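Long-range contact in L-arabinose ABC transporter, periplasmic L-arabinose-binding protein (Burkholderia thailandensis, PDB 4KZK), which binds D-galactose and probably L-arabinose in the periplasm, and probably delivers the sugar to an ABC transporter for uptake: residues Gly40-Gln45 with Val95-Pro100. Numbering follows the deposited sequence.
Sequences GFVVKQ and VIICAP. With GAL (beta-D-galactopyranose), chain B.
Neighbouring parallel strands, running through G40-V43 and from V95 toward C98, pair in the N-terminal Rossmann-like lobe of this periplasmic sugar-binding protein, and their C-terminal ends lead to the galactose site. Three backbone hydrogen bonds join them: I96 N to G40 O, V42 N to I96 O (2.8 Å) and C98 N to V42 O (2.9 Å). On the face of the sheet that carries F41 and I96, CG2 of I96 lies over one side of the phenylalanine ring in a CH-pi contact, 4.0 Å from the centroid and displaced toward the rim; helix 291-308 also packs against both residues. On the other face V42 spreads its two methyls: CG1, anti to the backbone N (chi1 175°), meets CD1 of I97 at 3.7 Å, while CG2 touches CG2 of V95, and L87 of helix 77-89 touches V42 and V95. Just past V43, CB of K44 packs on P100, and the extended lysine chain runs beside C98, with CD and CE of K44 both 3.9 Å from SG of C98. This chain carries the ammonium group to the sugar, where D124 holds it in a salt bridge and probably helps keep it charged. NZ of K44 donates to galactose O2 at 2.8 Å and, at a longer 3.2 Å, to O1.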
loop_
_atom_site.group_PDB
_atom_site.type_symbol
_atom_site.label_atom_id
_atom_site.label_comp_id
_atom_site.label_asym_id
_atom_site.label_seq_id
_atom_site.Cartn_x
_atom_site.Cartn_y
_atom_site.Cartn_z
ATOM N N GLY A 40 -19.706 1.228 -7.465
ATOM C CA GLY A 40 -19.027 2.097 -6.497
ATOM C C GLY A 40 -17.599 1.662 -6.331
ATOM O O GLY A 40 -17.308 0.473 -6.415
ATOM N N PHE A 41 -16.699 2.624 -6.114
ATOM C CA PHE A 41 -15.288 2.327 -5.841
ATOM C C PHE A 41 -14.880 3.247 -4.696
ATOM O O PHE A 41 -14.687 4.435 -4.882
ATOM C CB PHE A 41 -14.416 2.547 -7.075
ATOM C CG PHE A 41 -13.144 1.728 -7.090
ATOM C CD1 PHE A 41 -12.159 1.881 -6.111
ATOM C CD2 PHE A 41 -12.929 0.778 -8.081
ATOM C CE1 PHE A 41 -11.000 1.113 -6.152
ATOM C CE2 PHE A 41 -11.767 0.016 -8.123
ATOM C CZ PHE A 41 -10.796 0.185 -7.133
ATOM N N VAL A 42 -14.799 2.659 -3.514
ATOM C CA VAL A 42 -14.713 3.382 -2.241
ATOM C C VAL A 42 -13.323 3.151 -1.684
ATOM O O VAL A 42 -12.902 2.017 -1.571
ATOM C CB VAL A 42 -15.818 2.895 -1.270
ATOM C CG1 VAL A 42 -15.666 3.551 0.094
ATOM C CG2 VAL A 42 -17.190 3.169 -1.902
ATOM N N VAL A 43 -12.600 4.228 -1.371
ATOM C CA VAL A 43 -11.207 4.120 -0.922
ATOM C C VAL A 43 -10.933 4.795 0.418
ATOM O O VAL A 43 -11.485 5.855 0.728
ATOM C CB VAL A 43 -10.219 4.680 -1.987
ATOM C CG1 VAL A 43 -10.410 3.968 -3.319
ATOM C CG2 VAL A 43 -10.345 6.193 -2.142
ATOM N N LYS A 44 -10.052 4.199 1.210
ATOM C CA LYS A 44 -9.791 4.712 2.547
ATOM C C LYS A 44 -9.059 6.053 2.578
ATOM O O LYS A 44 -9.218 6.823 3.528
ATOM C CB LYS A 44 -9.015 3.688 3.386
ATOM C CG LYS A 44 -7.682 3.278 2.804
ATOM C CD LYS A 44 -6.914 2.293 3.685
ATOM C CE LYS A 44 -5.544 2.020 3.082
ATOM N NZ LYS A 44 -4.677 1.060 3.853
ATOM N N GLN A 45 -8.228 6.330 1.565
ATOM C CA GLN A 45 -7.245 7.430 1.632
ATOM C C GLN A 45 -7.072 8.092 0.278
ATOM O O GLN A 45 -6.122 7.780 -0.458
ATOM C CB GLN A 45 -5.886 6.949 2.150
ATOM C CG GLN A 45 -5.850 6.776 3.661
ATOM C CD GLN A 45 -4.510 6.242 4.136
ATOM O OE1 GLN A 45 -3.455 6.761 3.748
ATOM N NE2 GLN A 45 -4.530 5.197 4.949
ATOM N N VAL A 95 -20.148 -2.683 -5.406
ATOM C CA VAL A 95 -19.149 -1.802 -4.788
ATOM C C VAL A 95 -17.835 -2.570 -4.572
ATOM O O VAL A 95 -17.811 -3.728 -4.084
ATOM C CB VAL A 95 -19.680 -1.217 -3.444
ATOM C CG1 VAL A 95 -20.143 -2.320 -2.501
ATOM C CG2 VAL A 95 -18.644 -0.306 -2.764
ATOM N N ILE A 96 -16.743 -1.895 -4.922
ATOM C CA ILE A 96 -15.383 -2.344 -4.631
ATOM C C ILE A 96 -14.851 -1.389 -3.572
ATOM O O ILE A 96 -15.013 -0.176 -3.709
ATOM C CB ILE A 96 -14.516 -2.300 -5.899
ATOM C CG1 ILE A 96 -15.063 -3.248 -6.978
ATOM C CG2 ILE A 96 -13.067 -2.631 -5.590
ATOM C CD1 ILE A 96 -14.581 -2.950 -8.375
ATOM N N ILE A 97 -14.295 -1.924 -2.501
ATOM C CA ILE A 97 -13.909 -1.069 -1.376
ATOM C C ILE A 97 -12.549 -1.447 -0.792
ATOM O O ILE A 97 -12.252 -2.622 -0.637
ATOM C CB ILE A 97 -14.999 -1.066 -0.274
ATOM C CG1 ILE A 97 -14.641 -0.105 0.874
ATOM C CG2 ILE A 97 -15.302 -2.481 0.233
ATOM C CD1 ILE A 97 -15.807 0.293 1.750
ATOM N N CYS A 98 -11.750 -0.430 -0.487
ATOM C CA CYS A 98 -10.601 -0.581 0.400
ATOM C C CYS A 98 -10.988 0.148 1.672
ATOM O O CYS A 98 -10.923 1.371 1.725
ATOM C CB CYS A 98 -9.309 0.001 -0.176
ATOM S SG CYS A 98 -7.915 -0.283 0.980
ATOM N N ALA A 99 -11.439 -0.605 2.663
ATOM C CA ALA A 99 -11.976 -0.020 3.875
ATOM C C ALA A 99 -10.862 0.557 4.739
ATOM O O ALA A 99 -9.728 0.099 4.699
ATOM C CB ALA A 99 -12.777 -1.063 4.641
ATOM N N PRO A 100 -11.185 1.547 5.593
ATOM C CA PRO A 100 -10.203 2.160 6.471
ATOM C C PRO A 100 -9.936 1.316 7.715
ATOM O O PRO A 100 -8.981 1.580 8.433
ATOM C CB PRO A 100 -10.865 3.487 6.841
ATOM C CG PRO A 100 -12.308 3.229 6.745
ATOM C CD PRO A 100 -12.483 2.233 5.651
HETATM C C1 GAL B . -2.879 -0.411 0.928
HETATM C C2 GAL B . -2.015 0.836 1.097
HETATM C C3 GAL B . -1.784 1.454 -0.288
HETATM C C4 GAL B . -1.216 0.400 -1.235
HETATM C C5 GAL B . -2.162 -0.786 -1.284
HETATM C C6 GAL B . -1.621 -1.903 -2.166
HETATM O O1 GAL B . -2.977 -1.028 2.197
HETATM O O2 GAL B . -2.700 1.736 1.937
HETATM O O3 GAL B . -0.921 2.596 -0.212
HETATM O O4 GAL B . 0.081 0.020 -0.844
HETATM O O5 GAL B . -2.271 -1.323 0.027
HETATM O O6 GAL B . -2.517 -3.002 -2.194
#